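Side-chain contacts in malonyl CoA reductase (malonate semialdehyde-forming) (Sulfolobus tokodaii, PDB 2EP5), which probably reduces malonyl-CoA to malonate semialdehyde with NADPH, and belongs to the aspartate-semialdehyde dehydrogenase family: residues A[23-28]-A[57-62]; A[17-22]-A[327-332]; A[311-314]-A[319-322]. All coordinates share one frame; numbering follows the deposited sequence.

Contact 1: residues A[23-28]-A[57-62]; sequences MLAKHP and DIPEEV
An eclipsed-leaning chi1 of 32° followed by a bend at chi2 (-84°) brings CG and OE2 of E61 over A25 CB and A25 O. Two approaches to A25 result. The E61 methylene CG packs on A25 CB at 3.4 Å, while the carboxylate oxygen E61 OE2 comes within 3.1 Å of the carbonyl oxygen A25 O. Both are acceptors, so this second approach is not counted as a hydrogen bond. E61 OE2 lies 5.6 Å from K26 NZ, a distance at which the opposite charge may ease the approach, though there is no direct contact. The A25 methyl is also met by the P59 ring, whose CB is 3.4 Å away, a tight fit for two carbons. V62 CG1 adds a looser apolar touch to the same methyl at 4.2 Å. A25 occupies the type I turn from L24 to H27, in the C-terminal end region of helix 15-24 of the Rossmann-type domain; A25 CA and E61 CA, 5.9 Å apart, are the closest such pair of the two segments. Around this patch, L24 packs on L30 of strand 30-36 and on I338 of helix 334-347, V62 rests on L32 of the same strand, and I58 faces Y46 and K47 of helix 46-49.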
loop_
_atom_site.group_PDB
_atom_site.type_symbol
_atom_site.label_atom_id
_atom_site.label_comp_id
_atom_site.label_asym_id
_atom_site.label_seq_id
_atom_site.Cartn_x
_atom_site.Cartn_y
_atom_site.Cartn_z
ATOM N N MET A 23 22.985 2.622 -16.343
ATOM C CA MET A 23 23.975 1.554 -16.447
ATOM C C MET A 23 25.064 1.846 -17.484
ATOM O O MET A 23 26.197 1.382 -17.347
ATOM C CB MET A 23 23.277 0.228 -16.776
ATOM C CG MET A 23 22.377 -0.297 -15.654
ATOM S SD MET A 23 21.476 -1.808 -16.096
ATOM C CE MET A 23 22.802 -3.009 -16.122
ATOM N N LEU A 24 24.716 2.610 -18.515
ATOM C CA LEU A 24 25.659 2.967 -19.574
ATOM C C LEU A 24 26.505 4.194 -19.221
ATOM O O LEU A 24 27.621 4.352 -19.708
ATOM C CB LEU A 24 24.904 3.249 -20.877
ATOM C CG LEU A 24 24.279 2.067 -21.623
ATOM C CD1 LEU A 24 23.405 2.584 -22.753
ATOM C CD2 LEU A 24 25.372 1.154 -22.160
ATOM N N ALA A 25 25.971 5.063 -18.373
ATOM C CA ALA A 25 26.688 6.266 -17.989
ATOM C C ALA A 25 28.048 5.933 -17.383
ATOM O O ALA A 25 28.969 6.754 -17.401
ATOM C CB ALA A 25 25.858 7.066 -17.001
ATOM N N LYS A 26 28.174 4.717 -16.870
ATOM C CA LYS A 26 29.411 4.283 -16.239
ATOM C C LYS A 26 29.987 3.000 -16.853
ATOM O O LYS A 26 30.730 2.272 -16.192
ATOM C CB LYS A 26 29.155 4.066 -14.745
ATOM C CG LYS A 26 28.266 2.852 -14.442
ATOM C CD LYS A 26 27.765 2.840 -12.997
ATOM C CE LYS A 26 26.456 3.622 -12.837
ATOM N NZ LYS A 26 26.545 5.059 -13.239
ATOM N N HIS A 27 29.659 2.724 -18.113
ATOM C CA HIS A 27 30.155 1.515 -18.762
ATOM C C HIS A 27 31.598 1.644 -19.253
ATOM O O HIS A 27 31.995 2.684 -19.769
ATOM C CB HIS A 27 29.264 1.131 -19.943
ATOM C CG HIS A 27 29.511 -0.257 -20.445
ATOM N ND1 HIS A 27 28.701 -1.322 -20.115
ATOM C CD2 HIS A 27 30.518 -0.769 -21.194
ATOM C CE1 HIS A 27 29.199 -2.428 -20.636
ATOM N NE2 HIS A 27 30.303 -2.122 -21.294
ATOM N N PRO A 28 32.400 0.576 -19.095
ATOM C CA PRO A 28 33.808 0.527 -19.512
ATOM C C PRO A 28 34.073 0.917 -20.974
ATOM O O PRO A 28 34.869 1.815 -21.235
ATOM C CB PRO A 28 34.199 -0.925 -19.230
ATOM C CG PRO A 28 33.387 -1.254 -18.039
ATOM C CD PRO A 28 32.036 -0.652 -18.358
ATOM N N ASP A 57 20.563 11.579 -9.115
ATOM C CA ASP A 57 20.471 12.567 -10.181
ATOM C C ASP A 57 20.795 11.941 -11.532
ATOM O O ASP A 57 21.366 10.856 -11.599
ATOM C CB ASP A 57 21.456 13.712 -9.916
ATOM C CG ASP A 57 21.299 14.315 -8.531
ATOM O OD1 ASP A 57 21.437 13.575 -7.533
ATOM O OD2 ASP A 57 21.043 15.534 -8.438
ATOM N N ILE A 58 20.424 12.631 -12.604
ATOM C CA ILE A 58 20.712 12.151 -13.948
ATOM C C ILE A 58 22.223 12.237 -14.141
ATOM O O ILE A 58 22.839 13.258 -13.827
ATOM C CB ILE A 58 20.055 13.036 -15.031
ATOM C CG1 ILE A 58 18.538 13.036 -14.869
ATOM C CG2 ILE A 58 20.451 12.541 -16.417
ATOM C CD1 ILE A 58 17.833 14.017 -15.784
ATOM N N PRO A 59 22.841 11.165 -14.655
ATOM C CA PRO A 59 24.289 11.175 -14.873
ATOM C C PRO A 59 24.709 12.368 -15.726
ATOM O O PRO A 59 24.066 12.672 -16.731
ATOM C CB PRO A 59 24.533 9.846 -15.578
ATOM C CG PRO A 59 23.501 8.955 -14.955
ATOM C CD PRO A 59 22.272 9.839 -14.959
ATOM N N GLU A 60 25.781 13.046 -15.320
ATOM C CA GLU A 60 26.268 14.199 -16.068
ATOM C C GLU A 60 26.685 13.791 -17.468
ATOM O O GLU A 60 26.575 14.566 -18.414
ATOM C CB GLU A 60 27.456 14.849 -15.359
ATOM C CG GLU A 60 27.091 15.667 -14.135
ATOM C CD GLU A 60 28.206 16.614 -13.722
ATOM O OE1 GLU A 60 28.534 17.535 -14.503
ATOM O OE2 GLU A 60 28.756 16.435 -12.618
ATOM N N GLU A 61 27.166 12.563 -17.596
ATOM C CA GLU A 61 27.599 12.056 -18.887
ATOM C C GLU A 61 26.438 11.908 -19.870
ATOM O O GLU A 61 26.661 11.686 -21.063
ATOM C CB GLU A 61 28.326 10.714 -18.716
ATOM C CG GLU A 61 27.828 9.839 -17.570
ATOM C CD GLU A 61 28.455 10.199 -16.227
ATOM O OE1 GLU A 61 28.256 11.337 -15.750
ATOM O OE2 GLU A 61 29.151 9.338 -15.641
ATOM N N VAL A 62 25.205 12.051 -19.382
ATOM C CA VAL A 62 24.033 11.917 -20.247
ATOM C C VAL A 62 23.011 13.054 -20.163
ATOM O O VAL A 62 22.235 13.261 -21.098
ATOM C CB VAL A 62 23.283 10.587 -19.974
ATOM C CG1 VAL A 62 24.237 9.412 -20.117
ATOM C CG2 VAL A 62 22.671 10.605 -18.583
#

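Contact 2: residues A[17-22]-A[327-332]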
loop_
_atom_site.group_PDB
_atom_site.type_symbol
_atom_site.label_atom_id
_atom_site.label_comp_id
_atom_site.label_asym_id
_atom_site.label_seq_id
_atom_site.Cartn_x
_atom_site.Cartn_y
_atom_site.Cartn_z
ATOM N N GLY A 17 14.378 2.575 -20.189
ATOM C CA GLY A 17 15.319 3.505 -20.785
ATOM C C GLY A 17 16.198 4.178 -19.747
ATOM O O GLY A 17 17.415 4.260 -19.916
ATOM N N GLN A 18 15.593 4.661 -18.664
ATOM C CA GLN A 18 16.360 5.332 -17.622
ATOM C C GLN A 18 17.326 4.362 -16.960
ATOM O O GLN A 18 18.445 4.735 -16.626
ATOM C CB GLN A 18 15.421 5.975 -16.594
ATOM C CG GLN A 18 14.486 7.020 -17.218
ATOM C CD GLN A 18 13.679 7.791 -16.187
ATOM O OE1 GLN A 18 12.635 8.375 -16.503
ATOM N NE2 GLN A 18 14.164 7.809 -14.950
ATOM N N LYS A 19 16.906 3.113 -16.776
ATOM C CA LYS A 19 17.788 2.103 -16.189
ATOM C C LYS A 19 19.029 1.949 -17.074
ATOM O O LYS A 19 20.158 1.936 -16.590
ATOM C CB LYS A 19 17.085 0.744 -16.105
ATOM C CG LYS A 19 16.472 0.434 -14.759
ATOM C CD LYS A 19 17.532 0.178 -13.692
ATOM C CE LYS A 19 16.895 0.181 -12.310
ATOM N NZ LYS A 19 17.881 -0.062 -11.224
ATOM N N MET A 20 18.806 1.824 -18.378
ATOM C CA MET A 20 19.905 1.657 -19.316
ATOM C C MET A 20 20.818 2.878 -19.328
ATOM O O MET A 20 22.040 2.748 -19.332
ATOM C CB MET A 20 19.353 1.376 -20.718
ATOM C CG MET A 20 18.613 0.055 -20.804
ATOM S SD MET A 20 17.895 -0.275 -22.408
ATOM C CE MET A 20 19.305 -0.932 -23.286
ATOM N N VAL A 21 20.223 4.064 -19.339
ATOM C CA VAL A 21 21.007 5.287 -19.328
ATOM C C VAL A 21 21.915 5.271 -18.104
ATOM O O VAL A 21 23.096 5.607 -18.199
ATOM C CB VAL A 21 20.103 6.536 -19.282
ATOM C CG1 VAL A 21 20.919 7.770 -18.898
ATOM C CG2 VAL A 21 19.468 6.764 -20.643
ATOM N N LYS A 22 21.372 4.861 -16.960
ATOM C CA LYS A 22 22.158 4.820 -15.727
ATOM C C LYS A 22 23.277 3.790 -15.782
ATOM O O LYS A 22 24.390 4.051 -15.329
ATOM C CB LYS A 22 21.261 4.535 -14.517
ATOM C CG LYS A 22 21.966 4.752 -13.186
ATOM C CD LYS A 22 21.060 4.507 -11.984
ATOM C CE LYS A 22 20.724 3.026 -11.811
ATOM N NZ LYS A 22 19.813 2.786 -10.648
ATOM N N ASP A 327 14.706 -9.133 -11.117
ATOM C CA ASP A 327 14.430 -7.716 -11.327
ATOM C C ASP A 327 13.973 -7.615 -12.787
ATOM O O ASP A 327 14.770 -7.826 -13.709
ATOM C CB ASP A 327 15.709 -6.907 -11.116
ATOM C CG ASP A 327 15.477 -5.407 -11.171
ATOM O OD1 ASP A 327 14.626 -4.950 -11.965
ATOM O OD2 ASP A 327 16.170 -4.679 -10.427
ATOM N N ASN A 328 12.694 -7.313 -12.993
ATOM C CA ASN A 328 12.135 -7.203 -14.345
ATOM C C ASN A 328 12.721 -6.042 -15.156
ATOM O O ASN A 328 12.663 -6.050 -16.388
ATOM C CB ASN A 328 10.614 -7.042 -14.266
ATOM C CG ASN A 328 10.208 -5.881 -13.384
ATOM O OD1 ASN A 328 10.467 -5.889 -12.175
ATOM N ND2 ASN A 328 9.584 -4.867 -13.980
ATOM N N LEU A 329 13.278 -5.048 -14.471
ATOM C CA LEU A 329 13.864 -3.887 -15.146
ATOM C C LEU A 329 15.297 -4.113 -15.631
ATOM O O LEU A 329 15.727 -3.541 -16.638
ATOM C CB LEU A 329 13.853 -2.675 -14.213
ATOM C CG LEU A 329 12.504 -2.137 -13.737
ATOM C CD1 LEU A 329 12.749 -0.891 -12.892
ATOM C CD2 LEU A 329 11.616 -1.798 -14.938
ATOM N N VAL A 330 16.026 -4.946 -14.900
ATOM C CA VAL A 330 17.419 -5.241 -15.208
ATOM C C VAL A 330 17.548 -6.568 -15.959
ATOM O O VAL A 330 17.740 -6.595 -17.179
ATOM C CB VAL A 330 18.243 -5.275 -13.887
ATOM C CG1 VAL A 330 19.699 -5.571 -14.166
ATOM C CG2 VAL A 330 18.110 -3.937 -13.180
ATOM N N ARG A 331 17.444 -7.668 -15.226
ATOM C CA ARG A 331 17.526 -8.989 -15.830
ATOM C C ARG A 331 16.479 -9.102 -16.935
ATOM O O ARG A 331 16.717 -9.715 -17.974
ATOM C CB ARG A 331 17.240 -10.066 -14.787
ATOM C CG ARG A 331 17.443 -11.473 -15.310
ATOM C CD ARG A 331 18.924 -11.746 -15.376
ATOM N NE ARG A 331 19.323 -12.424 -16.595
ATOM C CZ ARG A 331 20.574 -12.767 -16.865
ATOM N NH1 ARG A 331 21.538 -12.492 -15.999
ATOM N NH2 ARG A 331 20.859 -13.392 -17.995
ATOM N N GLY A 332 15.320 -8.498 -16.697
ATOM C CA GLY A 332 14.236 -8.572 -17.652
ATOM C C GLY A 332 14.223 -7.590 -18.801
ATOM O O GLY A 332 13.351 -7.690 -19.658
HETATM O O HOH W 1 15.769 -1.976 -10.116
#
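The carboxylate oxygen D327 OD1 is gripped by two backbone amides of its own loop. L329 N donates to D327 OD1 at 2.8 Å, nearly in line with the C-O bond, which makes an Asx turn. V330 N reaches the same oxygen at 3.3 Å from 71° out of the carboxylate plane, extending the feature to an Asx motif. The two donors arrive from different directions, which probably restrains the rotation of the carboxylate, and its other oxygen, OD2, is left for a water on the side of the K19 ammonium group. This water bridges the segments: it donates to D327 OD2 at 2.8 Å and accepts from K19 NZ at 3.1 Å. The separation of K19 NZ from D327 OD2, 5.0 Å, shows that the opposite charges meet through this water and not in a direct salt bridge.

The lysine chain is bent near its root, with chi1 at -97° and chi2 at -70°, and this carries its methylenes across the loop. K19 CG passes L329 CB at 4.1 Å, the two side chains crossing at about a right angle, and K19 CD lies 4.2 Å from V330 CG2. The apolar stem thus packs on the loop while the ammonium group remains with the water and, in a long, weak ion pair, with E54.

The contact joins the NAD-binding part of the chain to the loop that follows strand 319-326. This loop borders the predicted active site: N328 touches C151 and hydrogen-bonds S181 and the backbone of G243. On its far end R331 forms a salt bridge with E123 and packs on M158 of helix 151-160, while helix 334-347 offers A334 to both K19 and M20.

Contact 3: residues A[311-314]-A[319-322]; sequences GRIR and VLRL
R321 reaches across to the backbone of R312: R321 NH2 donates to R312 O at 3.2 Å, and R321 NE makes a weak second bond to that same carbonyl oxygen. The oxygen lies at the edge of the guanidinium, near its plane. Bends at chi2 and chi3 (52°) turn the R321 chain toward the partner strand. Its guanidinium then stands over one face of the R312 guanidinium, offset toward the rim and with the planes 68° apart; R312 NH1 and R321 NH2 are 3.2 Å from each other, two donors of like charge and no hydrogen bond. R314 leaves its strand extended, and its methylene CD touches R321 NH2 at 3.6 Å.

Behind this first shell is the antiparallel hydrogen-bonded pair R314 and R321, closed by R314 N to R321 O at 2.8 Å and R321 N to R314 O at 2.7 Å. It belongs to the hairpin of strands 308-316 and 319-326 in the mixed sheet of the dimerisation domain. G311 and V323 are joined by a backbone hydrogen bond, so one residue more lies on the 308-316 side between the two pairings, as in a beta bulge. R312 falls within it, with a positive phi of 52°. Elsewhere, I313 CG1 lies beside L322 CB at 4.1 Å, and I313 packs on helix 258-266.

Acidic residues lie close to the arginine groups and probably offset their like charges. R312 forms salt bridges with E291 and with E205 of the second subunit, which is also a long, weak partner of R321. R314 NE pairs with E316, while R321 NH1 hydrogen-bonds T234 OG1 of the second subunit.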
loop_
_atom_site.group_PDB
_atom_site.type_symbol
_atom_site.label_atom_id
_atom_site.label_comp_id
_atom_site.label_asym_id
_atom_site.label_seq_id
_atom_site.Cartn_x
_atom_site.Cartn_y
_atom_site.Cartn_z
ATOM N N GLY A 311 14.000 -20.390 -4.769
ATOM C CA GLY A 311 13.768 -20.936 -3.447
ATOM C C GLY A 311 12.641 -21.954 -3.459
ATOM O O GLY A 311 12.030 -22.212 -4.499
ATOM N N ARG A 312 12.376 -22.543 -2.297
ATOM C CA ARG A 312 11.311 -23.523 -2.136
ATOM C C ARG A 312 11.403 -24.650 -3.172
ATOM O O ARG A 312 10.386 -25.147 -3.647
ATOM C CB ARG A 312 9.959 -22.818 -2.248
ATOM C CG ARG A 312 9.920 -21.467 -1.544
ATOM C CD ARG A 312 9.307 -21.549 -0.162
ATOM N NE ARG A 312 7.855 -21.623 -0.229
ATOM C CZ ARG A 312 7.134 -22.695 0.081
ATOM N NH1 ARG A 312 7.720 -23.805 0.496
ATOM N NH2 ARG A 312 5.818 -22.656 -0.053
ATOM N N ILE A 313 12.623 -25.042 -3.522
ATOM C CA ILE A 313 12.831 -26.113 -4.489
ATOM C C ILE A 313 12.345 -27.397 -3.826
ATOM O O ILE A 313 12.900 -27.835 -2.816
ATOM C CB ILE A 313 14.326 -26.221 -4.867
ATOM C CG1 ILE A 313 14.757 -24.954 -5.614
ATOM C CG2 ILE A 313 14.568 -27.452 -5.722
ATOM C CD1 ILE A 313 16.237 -24.901 -5.935
ATOM N N ARG A 314 11.305 -28.002 -4.391
ATOM C CA ARG A 314 10.736 -29.198 -3.790
ATOM C C ARG A 314 10.220 -30.241 -4.783
ATOM O O ARG A 314 9.700 -29.911 -5.856
ATOM C CB ARG A 314 9.609 -28.766 -2.845
ATOM C CG ARG A 314 8.911 -29.884 -2.077
ATOM C CD ARG A 314 7.729 -29.299 -1.313
ATOM N NE ARG A 314 6.956 -30.297 -0.575
ATOM C CZ ARG A 314 7.355 -30.886 0.548
ATOM N NH1 ARG A 314 8.531 -30.585 1.083
ATOM N NH2 ARG A 314 6.570 -31.775 1.143
ATOM N N VAL A 319 5.872 -34.082 -9.542
ATOM C CA VAL A 319 6.107 -32.654 -9.725
ATOM C C VAL A 319 7.304 -32.044 -8.993
ATOM O O VAL A 319 7.559 -32.316 -7.813
ATOM C CB VAL A 319 4.848 -31.826 -9.350
ATOM C CG1 VAL A 319 4.528 -31.998 -7.877
ATOM C CG2 VAL A 319 5.072 -30.352 -9.685
ATOM N N LEU A 320 8.032 -31.209 -9.724
ATOM C CA LEU A 320 9.185 -30.508 -9.188
ATOM C C LEU A 320 8.743 -29.060 -9.120
ATOM O O LEU A 320 8.432 -28.455 -10.153
ATOM C CB LEU A 320 10.378 -30.623 -10.136
ATOM C CG LEU A 320 11.782 -30.214 -9.670
ATOM C CD1 LEU A 320 12.420 -29.361 -10.758
ATOM C CD2 LEU A 320 11.739 -29.459 -8.355
ATOM N N ARG A 321 8.691 -28.506 -7.914
ATOM C CA ARG A 321 8.279 -27.118 -7.768
ATOM C C ARG A 321 9.420 -26.210 -7.335
ATOM O O ARG A 321 10.362 -26.645 -6.673
ATOM C CB ARG A 321 7.142 -26.971 -6.756
ATOM C CG ARG A 321 6.627 -25.530 -6.712
ATOM C CD ARG A 321 6.129 -25.129 -5.348
ATOM N NE ARG A 321 7.104 -25.404 -4.294
ATOM C CZ ARG A 321 6.791 -25.439 -3.004
ATOM N NH1 ARG A 321 5.542 -25.209 -2.627
ATOM N NH2 ARG A 321 7.707 -25.748 -2.098
ATOM N N LEU A 322 9.319 -24.941 -7.710
ATOM C CA LEU A 322 10.324 -23.960 -7.344
ATOM C C LEU A 322 9.792 -22.552 -7.559
ATOM O O LEU A 322 8.908 -22.333 -8.391
ATOM C CB LEU A 322 11.614 -24.187 -8.146
ATOM C CG LEU A 322 11.653 -24.034 -9.666
ATOM C CD1 LEU A 322 11.682 -22.557 -10.043
ATOM C CD2 LEU A 322 12.898 -24.710 -10.199
#

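Contacts 1 and 2 share helix 15-24 and have centres 13 Å apart; they touch directly where V62 CG2 of contact 1 packs on V21 CG1 of contact 2 at 3.3 Å. Contact 3 lies far off, its centre 39 Å from that of contact 1 and 28 Å from that of contact 2, and on the opposite side of the chain's centre from contact 1. Strand 319-326 links contact 3 to contact 2, since it runs from the hairpin into the 327-332 loop. Contact 2 is the one near the predicted catalytic residues: the L329 side chain is about 7 Å from that of C151 and about 8 Å from that of H244. Contact 3 instead faces the second subunit.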